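Local coordinates for protein extracellular endo-alpha-(1->5)-L-arabinanase 1 (Bacillus subtilis, PDB 1UV4) that cuts the internal alpha-1,5 linkages of linear and branched plant cell-wall arabinan as a secreted, calcium-binding glycoside hydrolase of family 43, at residues G118-S123 with M165-S170; G261-R266 with L279-L284. All coordinates share one frame; numbering follows the deposited sequence.

Overall arrangement
Both contacts belong to one beta-propeller, and they illustrate two ways in which such a fold is held together. Contact 1 comes first along the chain and joins two sheets: residues 118-123 lie in an edge strand, 115-123, of the sheet 74-81, 84-91, 99-106 and 115-123, while 165-170 cover the loop and short strand 167-168 of the next sheet in sequence. Contact 2 pairs hairpin strands 263-270 and 276-283 within a single sheet; strand 4-8 adjoins 276-283, so this sheet unites the two ends of the chain and closes the ring. The contacts lie on opposite sides of the chain's centre, their centres 28 Å apart and nearest atoms about 16 Å apart.

Contact 1 (G118-S123 with M165-S170); sequences GLVIRS and MKPTGS
The ammonium group of K166 donates to the carbonyl oxygen of L119, with NZ 2.8 Å from O, and its second acceptor is the backbone oxygen of E117, so one lysine ties itself to two carbonyls of the same strand. At L119 the nitrogen stands above the carbonyl plane, 48° out of it, so it does not use a lone pair in the plane. Two bends bring it there: chi2 at -65° and chi4 at 79° turn the lysine chain along strand 115-123 toward G118. On the way its methylenes run over the backbone, K166 CD lying 4.1 Å from V120 CA and just as near the CG2 methyl of that valine.

P167 takes up the other branch of V120. Its ring carbon CD packs 3.9 Å from V120 CG1, the two side chains crossing at about a right angle, and the same CD reaches V120 O at 3.2 Å.

V120 is where strand 115-123 turns a corner: V120 and I121 both face I101 in a classic beta bulge. The valine side chain is buried against I101 and L103 of strand 99-106 and L146 of strand 144-148, I121 leans on F148, and P167 rests on T158 of strand 155-160, so the contact bridges two neighbouring sheets of the propeller near the surface.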
# COMPACT_ATOMS: atom_id res chain seq x y z
N GLY A 118 6.26 16.76 -5.43
CA GLY A 118 7.44 16.72 -4.59
C GLY A 118 7.36 15.78 -3.40
O GLY A 118 6.58 14.83 -3.30
N LEU A 119 8.27 16.02 -2.48
CA LEU A 119 8.49 15.16 -1.34
C LEU A 119 7.34 15.19 -0.36
O LEU A 119 6.87 16.27 -0.04
CB LEU A 119 9.78 15.57 -0.63
CG LEU A 119 10.12 14.85 0.71
CD1 LEU A 119 10.52 13.47 0.44
CD2 LEU A 119 11.19 15.59 1.49
N VAL A 120 6.94 14.00 0.11
CA VAL A 120 5.93 13.86 1.18
C VAL A 120 6.64 13.67 2.55
O VAL A 120 6.50 14.50 3.45
CB VAL A 120 4.99 12.72 0.84
CG1 VAL A 120 3.98 12.54 1.96
CG2 VAL A 120 4.28 13.02 -0.48
N ILE A 121 7.46 12.62 2.63
CA ILE A 121 8.24 12.33 3.83
C ILE A 121 9.36 11.42 3.41
O ILE A 121 9.21 10.59 2.48
CB ILE A 121 7.33 11.71 4.92
CG1 ILE A 121 8.03 11.62 6.28
CG2 ILE A 121 6.77 10.37 4.46
CD1 ILE A 121 7.13 11.37 7.41
N ARG A 122 10.49 11.51 4.10
CA ARG A 122 11.62 10.63 3.82
C ARG A 122 12.12 9.97 5.13
O ARG A 122 11.72 10.34 6.27
CB ARG A 122 12.71 11.35 3.02
CG ARG A 122 13.24 12.61 3.62
CD ARG A 122 14.05 12.45 4.84
NE ARG A 122 14.77 13.71 5.07
CZ ARG A 122 15.97 14.03 4.61
NH1 ARG A 122 16.70 13.16 3.92
NH2 ARG A 122 16.47 15.22 4.89
N SER A 123 12.99 8.99 4.94
CA SER A 123 13.68 8.34 6.03
C SER A 123 15.18 8.17 5.70
O SER A 123 15.55 8.14 4.52
CB SER A 123 13.08 6.95 6.32
OG SER A 123 13.09 6.13 5.16
N MET A 165 -1.74 18.34 0.71
CA MET A 165 -1.63 16.89 0.76
C MET A 165 -0.27 16.39 1.28
O MET A 165 0.13 15.25 1.03
CB MET A 165 -2.02 16.26 -0.60
CG MET A 165 -3.41 16.61 -1.07
SD MET A 165 -4.69 15.97 0.03
CE MET A 165 -4.75 14.28 -0.53
N LYS A 166 0.39 17.21 2.08
CA LYS A 166 1.68 16.87 2.74
C LYS A 166 1.49 16.81 4.28
O LYS A 166 0.50 17.38 4.80
CB LYS A 166 2.73 17.92 2.42
CG LYS A 166 2.95 18.19 0.92
CD LYS A 166 3.53 16.97 0.19
CE LYS A 166 3.85 17.25 -1.28
NZ LYS A 166 5.16 18.00 -1.44
N PRO A 167 2.43 16.20 4.99
CA PRO A 167 2.26 16.00 6.42
C PRO A 167 2.17 17.28 7.24
O PRO A 167 2.84 18.32 6.98
CB PRO A 167 3.51 15.23 6.82
CG PRO A 167 3.90 14.50 5.53
CD PRO A 167 3.64 15.50 4.49
N THR A 168 1.36 17.13 8.31
CA THR A 168 1.21 18.14 9.34
C THR A 168 1.12 17.43 10.67
O THR A 168 0.61 16.32 10.74
CB THR A 168 -0.04 19.01 9.08
OG1 THR A 168 -0.17 20.04 10.07
CG2 THR A 168 -1.31 18.26 9.26
N GLY A 169 1.59 18.07 11.73
CA GLY A 169 1.52 17.51 13.07
C GLY A 169 2.54 16.43 13.36
O GLY A 169 3.60 16.32 12.73
N SER A 170 2.21 15.61 14.36
CA SER A 170 3.08 14.56 14.86
C SER A 170 3.00 13.28 14.03
O SER A 170 2.00 12.99 13.38
CB SER A 170 2.70 14.20 16.31
OG SER A 170 2.57 15.33 17.15

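Contact 2 (G261-R266 with L279-L284); sequences GNILVR and LLINDL. With EDO (1,2-ethanediol), chain E.
A chi1 of 74° sets CG of R266 between its backbone N and carbonyl carbon, and a bend at chi2 (-108°) then carries the guanidinium across the partner strand of this antiparallel beta hairpin to N282. There NH1 and NH2 both donate to N282 OD1, at 2.7 and 2.8 Å, an end-on grip on one oxygen from the same face of the amide, both bonds distinctly bent and the two planes 45° apart. CB of L280 lies over the centre of one guanidinium face, 3.6 Å above it.

Backbone pairing holds the strands in register: L264 with N282 and R266 with L280 are hydrogen-bonded pairs, I263-D283 and V265-I281 non-hydrogen-bonded. The side chains of I263, V265, I281 and D283 share one face, where the CG2 methyls of I263 and I281 press tightly together at 3.5 Å, and V265 also touches the calcium ligand D257. At the open end of the hairpin, L284 N donates to N262 O at 3.0 Å, and a water joins that oxygen to D283 OD1; OD1 also accepts from W5 NE1, while OD2 takes the backbone N of A3.

On the opposite face, CD1 and CD2 of L284 both lie 4.1 Å from L264 CB, where M199 of strand 195-203 touches both leucines. Here too 1,2-ethanediol, probably from the crystallisation liquor, bonds D244 OD2 and accepts through O1 from R266 NE and NH2, each 3.0 Å away.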
# COMPACT_ATOMS: atom_id res chain seq x y z
N GLY A 261 -14.02 1.00 -0.23
CA GLY A 261 -14.53 0.54 1.04
C GLY A 261 -14.82 -0.95 1.12
O GLY A 261 -14.66 -1.49 2.20
N ASN A 262 -15.13 -1.61 -0.01
CA ASN A 262 -15.67 -2.97 -0.04
C ASN A 262 -15.09 -3.93 -1.07
O ASN A 262 -15.76 -4.86 -1.51
CB ASN A 262 -17.21 -2.92 -0.22
CG ASN A 262 -17.64 -2.37 -1.56
OD1 ASN A 262 -16.85 -2.11 -2.45
ND2 ASN A 262 -18.97 -2.14 -1.69
N ILE A 263 -13.88 -3.64 -1.48
CA ILE A 263 -13.11 -4.49 -2.38
C ILE A 263 -11.73 -4.59 -1.80
O ILE A 263 -11.19 -3.56 -1.44
CB ILE A 263 -13.03 -3.89 -3.80
CG1 ILE A 263 -14.44 -3.71 -4.38
CG2 ILE A 263 -12.10 -4.76 -4.68
CD1 ILE A 263 -14.48 -3.02 -5.77
N LEU A 264 -11.16 -5.79 -1.73
CA LEU A 264 -9.78 -5.96 -1.31
C LEU A 264 -8.98 -6.49 -2.47
O LEU A 264 -9.26 -7.57 -2.98
CB LEU A 264 -9.68 -6.92 -0.11
CG LEU A 264 -8.28 -6.89 0.52
CD1 LEU A 264 -8.00 -5.63 1.27
CD2 LEU A 264 -7.98 -8.10 1.39
N VAL A 265 -7.99 -5.71 -2.89
CA VAL A 265 -7.02 -6.16 -3.87
C VAL A 265 -5.76 -6.55 -3.12
O VAL A 265 -5.44 -5.99 -2.07
CB VAL A 265 -6.72 -5.07 -4.98
CG1 VAL A 265 -8.04 -4.66 -5.68
CG2 VAL A 265 -6.02 -3.85 -4.42
N ARG A 266 -5.03 -7.48 -3.69
CA ARG A 266 -3.73 -7.86 -3.09
C ARG A 266 -2.94 -8.59 -4.15
O ARG A 266 -3.49 -8.91 -5.22
CB ARG A 266 -3.94 -8.79 -1.88
CG ARG A 266 -4.33 -10.19 -2.18
CD ARG A 266 -5.68 -10.44 -1.84
NE ARG A 266 -6.16 -11.82 -2.00
CZ ARG A 266 -7.39 -12.09 -2.40
NH1 ARG A 266 -8.22 -11.11 -2.69
NH2 ARG A 266 -7.79 -13.34 -2.46
N LEU A 279 -2.40 -10.14 -9.33
CA LEU A 279 -3.47 -9.35 -8.68
C LEU A 279 -4.69 -10.23 -8.41
O LEU A 279 -5.29 -10.73 -9.35
CB LEU A 279 -3.84 -8.20 -9.58
CG LEU A 279 -5.00 -7.31 -9.15
CD1 LEU A 279 -4.78 -6.68 -7.83
CD2 LEU A 279 -5.23 -6.22 -10.17
N LEU A 280 -5.04 -10.38 -7.13
CA LEU A 280 -6.23 -11.13 -6.70
C LEU A 280 -7.18 -10.13 -6.06
O LEU A 280 -6.79 -9.21 -5.35
CB LEU A 280 -5.90 -12.21 -5.70
CG LEU A 280 -5.35 -13.52 -6.26
CD1 LEU A 280 -4.06 -13.40 -6.98
CD2 LEU A 280 -5.21 -14.54 -5.12
N ILE A 281 -8.46 -10.30 -6.34
CA ILE A 281 -9.47 -9.35 -5.89
C ILE A 281 -10.66 -10.10 -5.29
O ILE A 281 -11.15 -11.05 -5.89
CB ILE A 281 -9.94 -8.47 -7.07
CG1 ILE A 281 -8.75 -7.82 -7.81
CG2 ILE A 281 -10.92 -7.42 -6.56
CD1 ILE A 281 -9.17 -6.94 -8.93
N ASN A 282 -11.10 -9.65 -4.11
CA ASN A 282 -12.30 -10.19 -3.47
C ASN A 282 -13.21 -9.07 -3.04
O ASN A 282 -12.76 -7.98 -2.75
CB ASN A 282 -11.96 -10.95 -2.18
CG ASN A 282 -11.57 -12.38 -2.41
OD1 ASN A 282 -10.49 -12.63 -2.95
ND2 ASN A 282 -12.42 -13.30 -1.98
N ASP A 283 -14.50 -9.35 -2.91
CA ASP A 283 -15.39 -8.46 -2.17
C ASP A 283 -15.00 -8.51 -0.71
O ASP A 283 -14.49 -9.53 -0.21
CB ASP A 283 -16.79 -8.95 -2.27
CG ASP A 283 -17.27 -9.02 -3.69
OD1 ASP A 283 -17.21 -7.97 -4.38
OD2 ASP A 283 -17.71 -10.06 -4.22
N LEU A 284 -15.22 -7.40 -0.02
CA LEU A 284 -14.96 -7.27 1.42
C LEU A 284 -16.27 -6.95 2.10
O LEU A 284 -17.03 -6.07 1.65
CB LEU A 284 -14.00 -6.11 1.66
CG LEU A 284 -13.03 -6.09 2.83
CD1 LEU A 284 -12.30 -7.39 3.01
CD2 LEU A 284 -12.09 -4.91 2.59
C1 EDO E . -4.62 -15.88 -1.57
O1 EDO E . -5.30 -14.64 -1.40
C2 EDO E . -5.58 -17.03 -1.44
O2 EDO E . -5.77 -17.34 -0.07
O HOH W 1 -17.66 -5.67 -3.15